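Local atomic coordinates of UV damage endonuclease (Sulfolobus acidocaldarius, PDB entry 3TC3), a protein that probably cleaves DNA at UV-induced lesions as a metal-dependent endonuclease of the UvdE family, in the first step of excision repair. Residues 74-79 and 247-252; 192-197 and 204-209; 222-225 and 230-233; 239-244 and 280-285. One frame throughout, in Å; residues are numbered along the deposited sequence.

Contact 1 (74-79 and 247-252); sequences ILFFRI and RPMIDY
F76 and R78 reach across the inside of a closed eight-stranded TIM barrel to M249 and D251, so this is a buried contact between strands 76-78 and 249-252, which are not neighbours in the sheet. The backbones stay well apart, about 9.5 Å between F76 CA and M249 CA, and side chains bridge the gap. M249 runs out extended, and its CG lies 3.7 Å from F76 CZ. Its sulfur adds a Met-aromatic contact, with SD 4.9 Å from the centroid of the F76 ring in an oblique approach. Two residues further along both strands the chemistry turns ionic. R78 holds CG anti to the backbone N (chi1 -173°) and bends at chi3, bringing its guanidinium edge to the carboxylate of D251. NH2 of R78 forms a salt bridge with OD1 of D251 at 3.0 Å, the two planar groups being turned 62° apart. R78 NH2 also pairs with E288, while Q160 donates to D251 OD2. D251 and E288 both belong to the manganese site, so R78 bridges two metal-site carboxylates from the second shell, which is consistent with it helping to position them and offsetting part of the negative charge gathered there.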
loop_
_atom_site.group_PDB
_atom_site.type_symbol
_atom_site.label_atom_id
_atom_site.label_comp_id
_atom_site.label_asym_id
_atom_site.label_seq_id
_atom_site.Cartn_x
_atom_site.Cartn_y
_atom_site.Cartn_z
ATOM N N ILE A 74 5.170 7.663 -14.249
ATOM C CA ILE A 74 5.013 6.905 -12.971
ATOM C C ILE A 74 3.494 6.754 -12.731
ATOM O O ILE A 74 2.802 7.725 -12.429
ATOM C CB ILE A 74 5.656 7.694 -11.824
ATOM C CG1 ILE A 74 7.193 7.656 -12.021
ATOM C CG2 ILE A 74 5.378 6.984 -10.481
ATOM C CD1 ILE A 74 7.892 8.729 -11.203
ATOM N N LEU A 75 2.951 5.572 -13.023
ATOM C CA LEU A 75 1.480 5.392 -13.154
ATOM C C LEU A 75 0.888 4.571 -12.001
ATOM O O LEU A 75 -0.262 4.181 -12.036
ATOM C CB LEU A 75 1.092 4.771 -14.502
ATOM C CG LEU A 75 1.381 5.615 -15.772
ATOM C CD1 LEU A 75 0.731 4.988 -16.928
ATOM C CD2 LEU A 75 1.033 7.002 -15.580
ATOM N N PHE A 76 1.677 4.422 -10.927
ATOM C CA PHE A 76 1.191 3.704 -9.695
ATOM C C PHE A 76 1.607 4.636 -8.516
ATOM O O PHE A 76 2.656 5.294 -8.527
ATOM C CB PHE A 76 1.958 2.316 -9.689
ATOM C CG PHE A 76 1.562 1.327 -8.584
ATOM C CD1 PHE A 76 0.353 1.440 -7.823
ATOM C CD2 PHE A 76 2.419 0.202 -8.417
ATOM C CE1 PHE A 76 0.066 0.420 -6.879
ATOM C CE2 PHE A 76 2.165 -0.804 -7.457
ATOM C CZ PHE A 76 0.930 -0.695 -6.681
ATOM N N PHE A 77 0.763 4.692 -7.479
ATOM C CA PHE A 77 1.100 5.504 -6.295
ATOM C C PHE A 77 0.454 4.907 -5.073
ATOM O O PHE A 77 -0.659 4.391 -5.146
ATOM C CB PHE A 77 0.594 6.955 -6.491
ATOM C CG PHE A 77 1.189 7.896 -5.487
ATOM C CD1 PHE A 77 2.586 8.198 -5.510
ATOM C CD2 PHE A 77 0.367 8.508 -4.465
ATOM C CE1 PHE A 77 3.114 9.011 -4.460
ATOM C CE2 PHE A 77 0.933 9.359 -3.484
ATOM C CZ PHE A 77 2.343 9.641 -3.513
ATOM N N ARG A 78 1.151 5.021 -3.952
ATOM C CA ARG A 78 0.618 4.592 -2.628
ATOM C C ARG A 78 0.238 5.847 -1.866
ATOM O O ARG A 78 1.095 6.598 -1.426
ATOM C CB ARG A 78 1.530 3.643 -1.804
ATOM C CG ARG A 78 0.725 3.138 -0.519
ATOM C CD ARG A 78 1.704 2.296 0.402
ATOM N NE ARG A 78 2.166 1.066 -0.307
ATOM C CZ ARG A 78 3.273 0.437 0.121
ATOM N NH1 ARG A 78 3.932 0.873 1.185
ATOM N NH2 ARG A 78 3.676 -0.617 -0.471
ATOM N N ILE A 79 -1.066 6.130 -1.773
ATOM C CA ILE A 79 -1.529 7.371 -1.068
ATOM C C ILE A 79 -1.272 7.240 0.432
ATOM O O ILE A 79 -1.518 6.185 1.044
ATOM C CB ILE A 79 -3.002 7.574 -1.337
ATOM C CG1 ILE A 79 -3.198 7.877 -2.814
ATOM C CG2 ILE A 79 -3.561 8.737 -0.458
ATOM C CD1 ILE A 79 -4.726 8.047 -3.235
ATOM N N ARG A 247 -4.174 -7.077 -12.938
ATOM C CA ARG A 247 -2.772 -7.192 -12.858
ATOM C C ARG A 247 -2.299 -7.177 -11.365
ATOM O O ARG A 247 -2.695 -6.328 -10.575
ATOM C CB ARG A 247 -2.169 -6.010 -13.598
ATOM C CG ARG A 247 -0.710 -6.098 -13.722
ATOM C CD ARG A 247 -0.162 -4.830 -14.283
ATOM N NE ARG A 247 -0.416 -4.748 -15.699
ATOM C CZ ARG A 247 0.001 -3.755 -16.454
ATOM N NH1 ARG A 247 0.694 -2.738 -15.938
ATOM N NH2 ARG A 247 -0.265 -3.795 -17.732
ATOM N N PRO A 248 -1.384 -8.070 -11.010
ATOM C CA PRO A 248 -0.865 -8.017 -9.614
ATOM C C PRO A 248 -0.099 -6.803 -9.272
ATOM O O PRO A 248 0.512 -6.151 -10.156
ATOM C CB PRO A 248 0.023 -9.205 -9.500
ATOM C CG PRO A 248 -0.172 -9.995 -10.719
ATOM C CD PRO A 248 -0.784 -9.162 -11.794
ATOM N N MET A 249 -0.097 -6.462 -7.977
ATOM C CA MET A 249 0.853 -5.507 -7.439
ATOM C C MET A 249 1.914 -6.222 -6.760
ATOM O O MET A 249 1.645 -7.207 -6.063
ATOM C CB MET A 249 0.178 -4.625 -6.442
ATOM C CG MET A 249 -0.998 -3.804 -6.964
ATOM S SD MET A 249 -1.839 -2.874 -5.617
ATOM C CE MET A 249 -3.038 -1.997 -6.521
ATOM N N ILE A 250 3.172 -5.759 -6.885
ATOM C CA ILE A 250 4.261 -6.283 -6.084
ATOM C C ILE A 250 4.956 -5.142 -5.353
ATOM O O ILE A 250 4.976 -3.985 -5.831
ATOM C CB ILE A 250 5.288 -7.114 -6.835
ATOM C CG1 ILE A 250 5.990 -6.360 -7.876
ATOM C CG2 ILE A 250 4.584 -8.303 -7.592
ATOM C CD1 ILE A 250 6.941 -7.276 -8.721
ATOM N N ASP A 251 5.505 -5.427 -4.190
ATOM C CA ASP A 251 6.340 -4.461 -3.424
ATOM C C ASP A 251 7.801 -4.769 -3.608
ATOM O O ASP A 251 8.237 -5.918 -3.294
ATOM C CB ASP A 251 6.044 -4.496 -1.941
ATOM C CG ASP A 251 4.705 -3.841 -1.547
ATOM O OD1 ASP A 251 4.166 -3.018 -2.242
ATOM O OD2 ASP A 251 4.270 -4.092 -0.413
ATOM N N TYR A 252 8.561 -3.842 -4.194
ATOM C CA TYR A 252 9.968 -4.070 -4.468
ATOM C C TYR A 252 10.795 -3.313 -3.436
ATOM O O TYR A 252 10.697 -2.090 -3.292
ATOM C CB TYR A 252 10.353 -3.608 -5.897
ATOM C CG TYR A 252 11.863 -3.773 -6.113
ATOM C CD1 TYR A 252 12.790 -2.725 -5.797
ATOM C CD2 TYR A 252 12.380 -4.953 -6.643
ATOM C CE1 TYR A 252 14.147 -2.874 -5.993
ATOM C CE2 TYR A 252 13.681 -5.096 -6.915
ATOM C CZ TYR A 252 14.614 -4.098 -6.535
ATOM O OH TYR A 252 15.931 -4.329 -6.785
#

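Contact 2 (192-197 and 204-209); sequences LVIEND and KDCLWI. With MN (manganese (II) ion), chain C.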
loop_
_atom_site.group_PDB
_atom_site.type_symbol
_atom_site.label_atom_id
_atom_site.label_comp_id
_atom_site.label_asym_id
_atom_site.label_seq_id
_atom_site.Cartn_x
_atom_site.Cartn_y
_atom_site.Cartn_z
ATOM N N LEU A 192 -9.412 -5.283 -0.021
ATOM C CA LEU A 192 -8.281 -5.694 0.848
ATOM C C LEU A 192 -7.344 -6.665 0.120
ATOM O O LEU A 192 -7.781 -7.531 -0.663
ATOM C CB LEU A 192 -8.850 -6.411 2.089
ATOM C CG LEU A 192 -7.891 -6.431 3.257
ATOM C CD1 LEU A 192 -7.775 -5.029 3.909
ATOM C CD2 LEU A 192 -8.399 -7.414 4.361
ATOM N N VAL A 193 -6.031 -6.448 0.358
ATOM C CA VAL A 193 -5.028 -7.368 -0.143
ATOM C C VAL A 193 -4.018 -7.630 0.996
ATOM O O VAL A 193 -3.933 -6.831 1.939
ATOM C CB VAL A 193 -4.291 -6.868 -1.434
ATOM C CG1 VAL A 193 -5.304 -6.557 -2.535
ATOM C CG2 VAL A 193 -3.433 -5.644 -1.071
ATOM N N ILE A 194 -3.404 -8.814 1.004
ATOM C CA ILE A 194 -2.499 -9.126 2.105
ATOM C C ILE A 194 -1.084 -9.310 1.552
ATOM O O ILE A 194 -0.892 -9.794 0.477
ATOM C CB ILE A 194 -2.936 -10.404 2.894
ATOM C CG1 ILE A 194 -3.079 -11.580 1.975
ATOM C CG2 ILE A 194 -4.208 -10.154 3.748
ATOM C CD1 ILE A 194 -3.343 -12.951 2.767
ATOM N N GLU A 195 -0.091 -9.021 2.362
ATOM C CA GLU A 195 1.285 -9.106 1.918
ATOM C C GLU A 195 2.059 -9.991 2.914
ATOM O O GLU A 195 1.801 -10.070 4.137
ATOM C CB GLU A 195 1.837 -7.681 2.066
ATOM C CG GLU A 195 3.325 -7.463 1.735
ATOM C CD GLU A 195 3.848 -6.107 2.221
ATOM O OE1 GLU A 195 3.072 -5.181 2.447
ATOM O OE2 GLU A 195 5.073 -5.955 2.343
ATOM N N ASN A 196 3.041 -10.695 2.367
ATOM C CA ASN A 196 3.892 -11.486 3.186
ATOM C C ASN A 196 4.819 -10.586 4.013
ATOM O O ASN A 196 5.244 -9.524 3.516
ATOM C CB ASN A 196 4.672 -12.502 2.316
ATOM C CG ASN A 196 5.544 -11.836 1.235
ATOM O OD1 ASN A 196 4.995 -11.109 0.415
ATOM N ND2 ASN A 196 6.878 -12.029 1.287
ATOM N N ASP A 197 5.134 -11.048 5.205
ATOM C CA ASP A 197 6.146 -10.314 6.025
ATOM C C ASP A 197 7.440 -11.064 6.213
ATOM O O ASP A 197 7.528 -12.237 5.818
ATOM C CB ASP A 197 5.457 -9.816 7.308
ATOM C CG ASP A 197 5.176 -10.953 8.281
ATOM O OD1 ASP A 197 6.131 -11.362 9.011
ATOM O OD2 ASP A 197 4.040 -11.468 8.389
ATOM N N LYS A 204 3.565 -18.617 1.380
ATOM C CA LYS A 204 2.767 -19.821 1.547
ATOM C C LYS A 204 1.567 -19.571 2.460
ATOM O O LYS A 204 0.405 -20.013 2.178
ATOM C CB LYS A 204 3.641 -20.936 2.150
ATOM C CG LYS A 204 2.888 -22.274 2.367
ATOM C CD LYS A 204 3.957 -23.288 2.800
ATOM C CE LYS A 204 3.265 -24.498 3.330
ATOM N NZ LYS A 204 4.150 -25.440 4.032
ATOM N N ASP A 205 1.810 -18.875 3.568
ATOM C CA ASP A 205 0.725 -18.618 4.542
ATOM C C ASP A 205 -0.341 -17.691 3.945
ATOM O O ASP A 205 -1.537 -17.905 4.064
ATOM C CB ASP A 205 1.336 -17.945 5.771
ATOM C CG ASP A 205 2.174 -18.887 6.599
ATOM O OD1 ASP A 205 1.860 -20.089 6.757
ATOM O OD2 ASP A 205 3.196 -18.419 7.077
ATOM N N CYS A 206 0.122 -16.675 3.213
ATOM C CA CYS A 206 -0.839 -15.765 2.538
ATOM C C CYS A 206 -1.645 -16.484 1.469
ATOM O O CYS A 206 -2.867 -16.242 1.350
ATOM C CB CYS A 206 -0.116 -14.547 1.913
ATOM S SG CYS A 206 0.641 -13.480 3.176
ATOM N N LEU A 207 -1.020 -17.430 0.793
ATOM C CA LEU A 207 -1.743 -18.186 -0.260
ATOM C C LEU A 207 -2.824 -19.062 0.437
ATOM O O LEU A 207 -3.916 -19.264 -0.125
ATOM C CB LEU A 207 -0.757 -19.062 -1.007
ATOM C CG LEU A 207 0.162 -18.272 -1.945
ATOM C CD1 LEU A 207 1.204 -19.213 -2.612
ATOM C CD2 LEU A 207 -0.644 -17.558 -3.015
ATOM N N TRP A 208 -2.534 -19.542 1.665
ATOM C CA TRP A 208 -3.529 -20.396 2.381
ATOM C C TRP A 208 -4.741 -19.558 2.683
ATOM O O TRP A 208 -5.896 -20.018 2.567
ATOM C CB TRP A 208 -2.834 -20.934 3.617
ATOM C CG TRP A 208 -3.619 -22.015 4.320
ATOM C CD1 TRP A 208 -3.546 -23.393 4.098
ATOM C CD2 TRP A 208 -4.642 -21.837 5.347
ATOM N NE1 TRP A 208 -4.399 -24.058 4.936
ATOM C CE2 TRP A 208 -5.059 -23.202 5.725
ATOM C CE3 TRP A 208 -5.188 -20.725 6.044
ATOM C CZ2 TRP A 208 -6.069 -23.417 6.689
ATOM C CZ3 TRP A 208 -6.171 -20.984 7.058
ATOM C CH2 TRP A 208 -6.550 -22.290 7.356
ATOM N N ILE A 209 -4.520 -18.312 3.143
ATOM C CA ILE A 209 -5.611 -17.387 3.383
ATOM C C ILE A 209 -6.361 -17.098 2.081
ATOM O O ILE A 209 -7.605 -17.171 2.081
ATOM C CB ILE A 209 -5.129 -16.079 4.060
ATOM C CG1 ILE A 209 -4.632 -16.354 5.483
ATOM C CG2 ILE A 209 -6.285 -15.018 3.973
ATOM C CD1 ILE A 209 -4.027 -15.104 6.133
HETATM MN MN MN C . 6.358 -4.414 1.401
HETATM O O HOH W 1 4.854 -2.994 2.596
#
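I194 carries the apolar part of this contact, pointing from strand 192-195 into the inner side of helix 203-213. Its CG1 sits between the backbone N and the carbonyl carbon (chi1 55°), and from there CD1 pushes out toward the helix. That one methyl meets CB of C206 at 3.7 Å and CG2 of I209 at 3.8 Å, two residues almost one helical turn apart. It also rests against the helix backbone, with I194 CD1 3.6 Å from C206 O. F177 of helix 170-181 packs on I194 as well.

The sulfur of C206 rests on the backbone at the C-terminal end of the strand. SG lies 3.7 Å from the carbonyl O of E195 and about as far from the amide N of N196, a van der Waals touch. The N196 side chain is engaged elsewhere, its OD1 accepting from the backbone N of D220.

Metal binding takes place on the other side of the strand. E195 points away from the helix, its chain extended beyond CG, and its OE2 binds manganese at 2.2 Å. A water 2.4 Å from the manganese lies 2.8 Å from E195 OE1, within hydrogen-bonding distance. D220, D251 and E288 are the other protein residues of the site.

The axes of strand 192-195 and of helical residues 204-209 approach to 8.9 Å, their directions 153° apart. This is the first half of the beta-alpha-beta unit 192-195, 203-213, 217-220 of a TIM barrel, with the metal ligand at the C-terminal end of the strand.

Contact 3 (222-225 and 230-233); sequences LHHS and GESL
A short helical piece, 222-225, faces an irregular one, 230-233, which leads into helix 233-241. The first belongs to helix 221-226, which follows strand 217-220 of the TIM barrel and its metal ligand D220. The closest CA pair, H224 and L233, is 8.4 Å apart, so H224 has to span the distance with its side chain. G230 turns the chain with positive phi, and S232 takes the N-cap position of the next helix, its OG accepting from the backbone N of D235.

H224 leaves the helix with CG anti to the backbone N (chi1 178°), directing its imidazole at the loop. NE2 donates to the carbonyl O of E231 at 2.9 Å, with an N-H...O angle of 159°. The acceptor lies close to the ring plane, but NE2 stands above the plane of the E231 carbonyl. The carboxylate of E231 folds back through its bend at chi2, placing OE1 3.2 Å from H224 CE1. Ring and carboxylate planes are 51° apart, and OE1 takes its hydrogen bond from the backbone N of N229.

Because a carbonyl oxygen can only accept, the bond to E231 O implies that NE2 of H224 carries a proton.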
loop_
_atom_site.group_PDB
_atom_site.type_symbol
_atom_site.label_atom_id
_atom_site.label_comp_id
_atom_site.label_asym_id
_atom_site.label_seq_id
_atom_site.Cartn_x
_atom_site.Cartn_y
_atom_site.Cartn_z
ATOM N N LEU A 222 11.764 -8.490 -0.840
ATOM C CA LEU A 222 12.781 -8.521 0.237
ATOM C C LEU A 222 12.236 -9.415 1.349
ATOM O O LEU A 222 12.948 -10.258 1.860
ATOM C CB LEU A 222 12.997 -7.092 0.741
ATOM C CG LEU A 222 13.955 -6.977 1.945
ATOM C CD1 LEU A 222 15.315 -7.520 1.597
ATOM C CD2 LEU A 222 14.060 -5.495 2.371
ATOM N N HIS A 223 10.925 -9.308 1.666
ATOM C CA HIS A 223 10.421 -10.156 2.730
ATOM C C HIS A 223 10.505 -11.626 2.403
ATOM O O HIS A 223 10.811 -12.474 3.268
ATOM C CB HIS A 223 8.977 -9.796 3.055
ATOM C CG HIS A 223 8.768 -8.387 3.577
ATOM N ND1 HIS A 223 7.507 -7.862 3.698
ATOM C CD2 HIS A 223 9.660 -7.381 3.908
ATOM C CE1 HIS A 223 7.568 -6.576 4.139
ATOM N NE2 HIS A 223 8.871 -6.241 4.256
ATOM N N HIS A 224 10.182 -11.940 1.165
ATOM C CA HIS A 224 10.284 -13.344 0.732
ATOM C C HIS A 224 11.709 -13.831 0.764
ATOM O O HIS A 224 11.926 -14.984 1.148
ATOM C CB HIS A 224 9.712 -13.400 -0.695
ATOM C CG HIS A 224 9.789 -14.815 -1.308
ATOM N ND1 HIS A 224 8.942 -15.819 -0.922
ATOM C CD2 HIS A 224 10.628 -15.358 -2.286
ATOM C CE1 HIS A 224 9.271 -16.972 -1.607
ATOM N NE2 HIS A 224 10.278 -16.672 -2.456
ATOM N N SER A 225 12.675 -12.984 0.402
ATOM C CA SER A 225 14.064 -13.409 0.384
ATOM C C SER A 225 14.457 -13.812 1.814
ATOM O O SER A 225 15.312 -14.733 2.027
ATOM C CB SER A 225 14.953 -12.303 -0.136
ATOM O OG SER A 225 15.190 -11.245 0.797
ATOM N N GLY A 230 11.400 -21.923 0.257
ATOM C CA GLY A 230 12.209 -22.393 -0.897
ATOM C C GLY A 230 11.789 -22.034 -2.284
ATOM O O GLY A 230 12.494 -22.398 -3.255
ATOM N N GLU A 231 10.678 -21.313 -2.420
ATOM C CA GLU A 231 10.215 -20.920 -3.743
ATOM C C GLU A 231 11.123 -19.922 -4.396
ATOM O O GLU A 231 11.506 -18.919 -3.787
ATOM C CB GLU A 231 8.805 -20.310 -3.690
ATOM C CG GLU A 231 7.828 -21.056 -2.795
ATOM C CD GLU A 231 7.710 -20.513 -1.362
ATOM O OE1 GLU A 231 8.740 -20.051 -0.741
ATOM O OE2 GLU A 231 6.597 -20.658 -0.819
ATOM N N SER A 232 11.469 -20.143 -5.671
ATOM C CA SER A 232 12.088 -19.087 -6.449
ATOM C C SER A 232 11.176 -17.863 -6.625
ATOM O O SER A 232 9.913 -17.965 -6.411
ATOM C CB SER A 232 12.473 -19.603 -7.855
ATOM O OG SER A 232 11.285 -20.014 -8.556
ATOM N N LEU A 233 11.784 -16.743 -7.009
ATOM C CA LEU A 233 11.089 -15.498 -7.354
ATOM C C LEU A 233 10.036 -15.839 -8.364
ATOM O O LEU A 233 8.881 -15.503 -8.180
ATOM C CB LEU A 233 12.090 -14.473 -7.923
ATOM C CG LEU A 233 11.517 -13.269 -8.617
ATOM C CD1 LEU A 233 10.837 -12.524 -7.460
ATOM C CD2 LEU A 233 12.551 -12.357 -9.405
#

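Contact 4 (239-244 and 280-285); sequences LVRRTW and VDEVDI
The R241 side chain grips the successive backbone carbonyls of D281 and E282 with its two terminal nitrogens. It thereby ties the C-terminal part of helix 233-241 to the loop entering strand 283-287, the eighth strand of the TIM barrel. NH1 of R241 donates to the carbonyl O of E282 at 2.8 Å in a nearly straight bond, 170° at the hydrogen. Its NH2 donates to the carbonyl O of D281 at 2.9 Å, more bent at 143°. The E282 oxygen lies in the guanidinium plane, whereas that of D281 is tilted from it, so the fork is not symmetrical. E282 has an unusual backbone for a residue with a side chain, in the left-handed region (phi 62°). Its amide donates to D281 OD1, a bond consistent with this conformation.

R241 reaches over by keeping CG anti to the backbone N and bending at chi3, with P248 packed alongside. The E282 carboxylate turns off to a salt bridge with R247, leaving E282 CG 3.5 Å from R241 NH1. The chain makes a type I turn from R241 to W244; T243 OG1 donates to V240 O, just before it. CG1 of V283 lies 3.7 Å from NH2 of R241.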
loop_
_atom_site.group_PDB
_atom_site.type_symbol
_atom_site.label_atom_id
_atom_site.label_comp_id
_atom_site.label_asym_id
_atom_site.label_seq_id
_atom_site.Cartn_x
_atom_site.Cartn_y
_atom_site.Cartn_z
ATOM N N LEU A 239 2.506 -18.101 -8.454
ATOM C CA LEU A 239 1.494 -18.491 -7.454
ATOM C C LEU A 239 0.629 -17.265 -7.057
ATOM O O LEU A 239 -0.622 -17.342 -7.074
ATOM C CB LEU A 239 2.167 -19.090 -6.229
ATOM C CG LEU A 239 2.668 -20.551 -6.411
ATOM C CD1 LEU A 239 3.547 -20.838 -5.228
ATOM C CD2 LEU A 239 1.544 -21.550 -6.384
ATOM N N VAL A 240 1.294 -16.173 -6.720
ATOM C CA VAL A 240 0.560 -15.008 -6.300
ATOM C C VAL A 240 -0.269 -14.381 -7.421
ATOM O O VAL A 240 -1.419 -13.894 -7.193
ATOM C CB VAL A 240 1.597 -14.017 -5.670
ATOM C CG1 VAL A 240 1.132 -12.635 -5.892
ATOM C CG2 VAL A 240 1.996 -14.425 -4.288
ATOM N N ARG A 241 0.226 -14.456 -8.704
ATOM C CA ARG A 241 -0.607 -13.953 -9.847
ATOM C C ARG A 241 -2.041 -14.503 -9.939
ATOM O O ARG A 241 -2.981 -13.784 -10.290
ATOM C CB ARG A 241 0.135 -14.169 -11.211
ATOM C CG ARG A 241 -0.529 -13.612 -12.434
ATOM C CD ARG A 241 0.294 -14.037 -13.714
ATOM N NE ARG A 241 1.648 -13.460 -13.657
ATOM C CZ ARG A 241 1.970 -12.173 -13.873
ATOM N NH1 ARG A 241 1.033 -11.242 -14.112
ATOM N NH2 ARG A 241 3.247 -11.834 -13.765
ATOM N N ARG A 242 -2.201 -15.784 -9.647
ATOM C CA ARG A 242 -3.493 -16.456 -9.724
ATOM C C ARG A 242 -4.488 -15.937 -8.640
ATOM O O ARG A 242 -5.676 -16.223 -8.710
ATOM C CB ARG A 242 -3.247 -17.957 -9.644
ATOM C CG ARG A 242 -2.274 -18.329 -10.728
ATOM C CD ARG A 242 -2.285 -19.830 -11.043
ATOM N NE ARG A 242 -2.454 -20.699 -9.868
ATOM C CZ ARG A 242 -1.510 -21.518 -9.381
ATOM N NH1 ARG A 242 -0.309 -21.607 -9.964
ATOM N NH2 ARG A 242 -1.770 -22.245 -8.293
ATOM N N THR A 243 -4.000 -15.166 -7.650
ATOM C CA THR A 243 -4.885 -14.612 -6.636
ATOM C C THR A 243 -5.462 -13.280 -7.019
ATOM O O THR A 243 -6.307 -12.785 -6.304
ATOM C CB THR A 243 -4.245 -14.486 -5.260
ATOM O OG1 THR A 243 -3.252 -13.445 -5.303
ATOM C CG2 THR A 243 -3.523 -15.819 -4.860
ATOM N N TRP A 244 -5.053 -12.758 -8.188
ATOM C CA TRP A 244 -5.578 -11.453 -8.660
ATOM C C TRP A 244 -6.517 -11.660 -9.805
ATOM O O TRP A 244 -6.222 -12.428 -10.707
ATOM C CB TRP A 244 -4.430 -10.528 -9.100
ATOM C CG TRP A 244 -3.580 -10.127 -7.965
ATOM C CD1 TRP A 244 -2.585 -10.882 -7.384
ATOM C CD2 TRP A 244 -3.502 -8.818 -7.358
ATOM N NE1 TRP A 244 -1.949 -10.140 -6.362
ATOM C CE2 TRP A 244 -2.461 -8.906 -6.314
ATOM C CE3 TRP A 244 -4.208 -7.640 -7.490
ATOM C CZ2 TRP A 244 -2.170 -7.851 -5.441
ATOM C CZ3 TRP A 244 -3.865 -6.571 -6.635
ATOM C CH2 TRP A 244 -2.882 -6.694 -5.633
ATOM N N VAL A 280 10.416 -10.854 -14.670
ATOM C CA VAL A 280 9.014 -10.575 -14.379
ATOM C C VAL A 280 8.345 -9.734 -15.517
ATOM O O VAL A 280 9.011 -8.959 -16.256
ATOM C CB VAL A 280 8.976 -9.876 -12.956
ATOM C CG1 VAL A 280 7.681 -9.326 -12.643
ATOM C CG2 VAL A 280 9.410 -10.861 -11.874
ATOM N N ASP A 281 7.026 -9.822 -15.669
ATOM C CA ASP A 281 6.283 -8.873 -16.506
ATOM C C ASP A 281 4.842 -8.831 -16.093
ATOM O O ASP A 281 4.405 -9.639 -15.251
ATOM C CB ASP A 281 6.428 -9.137 -18.035
ATOM C CG ASP A 281 6.170 -7.877 -18.923
ATOM O OD1 ASP A 281 5.717 -6.768 -18.496
ATOM O OD2 ASP A 281 6.483 -7.973 -20.154
ATOM N N GLU A 282 4.135 -7.827 -16.585
ATOM C CA GLU A 282 2.702 -7.761 -16.380
ATOM C C GLU A 282 2.378 -7.660 -14.876
ATOM O O GLU A 282 1.610 -8.460 -14.323
ATOM C CB GLU A 282 1.996 -8.988 -17.062
ATOM C CG GLU A 282 0.531 -9.071 -16.779
ATOM C CD GLU A 282 -0.344 -8.318 -17.777
ATOM O OE1 GLU A 282 -0.290 -8.627 -19.000
ATOM O OE2 GLU A 282 -1.138 -7.448 -17.310
ATOM N N VAL A 283 3.031 -6.697 -14.220
ATOM C CA VAL A 283 2.879 -6.469 -12.752
ATOM C C VAL A 283 3.115 -5.007 -12.502
ATOM O O VAL A 283 3.867 -4.336 -13.256
ATOM C CB VAL A 283 3.866 -7.232 -11.879
ATOM C CG1 VAL A 283 3.748 -8.719 -11.925
ATOM C CG2 VAL A 283 5.352 -6.861 -12.213
ATOM N N ASP A 284 2.417 -4.415 -11.536
ATOM C CA ASP A 284 2.678 -3.016 -11.092
ATOM C C ASP A 284 3.591 -3.042 -9.877
ATOM O O ASP A 284 3.315 -3.785 -8.981
ATOM C CB ASP A 284 1.333 -2.372 -10.807
ATOM C CG ASP A 284 0.541 -2.142 -12.126
ATOM O OD1 ASP A 284 1.198 -2.062 -13.196
ATOM O OD2 ASP A 284 -0.666 -2.047 -11.971
ATOM N N ILE A 285 4.701 -2.333 -9.970
ATOM C CA ILE A 285 5.800 -2.438 -8.999
ATOM C C ILE A 285 5.833 -1.194 -8.077
ATOM O O ILE A 285 6.047 -0.067 -8.562
ATOM C CB ILE A 285 7.137 -2.540 -9.688
ATOM C CG1 ILE A 285 7.229 -3.775 -10.553
ATOM C CG2 ILE A 285 8.288 -2.648 -8.664
ATOM C CD1 ILE A 285 8.536 -3.746 -11.496
#

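How the contacts relate
Contacts 1 and 2 are buried; contacts 3 and 4 are partly so. Contact 1 works inside the barrel, by a salt bridge and a Met-aromatic touch, while contact 2 packs a helix apolarly against the barrel's outer side. In the others a side chain donates to loop backbone, H224 to one carbonyl and R241 to two. The manganese site joins the first two, D251 OD2 lying 3.3 Å from E195 OE1, and H223 ND1 extends this region by a probable hydrogen bond to N196 O. Contacts 1 and 4 meet across neighbouring strands 249-252 and 283-287, one from each; just before the first, R247 NH1 forms a salt bridge with D284 OD1. L207 packs on L239 between contacts 2 and 4.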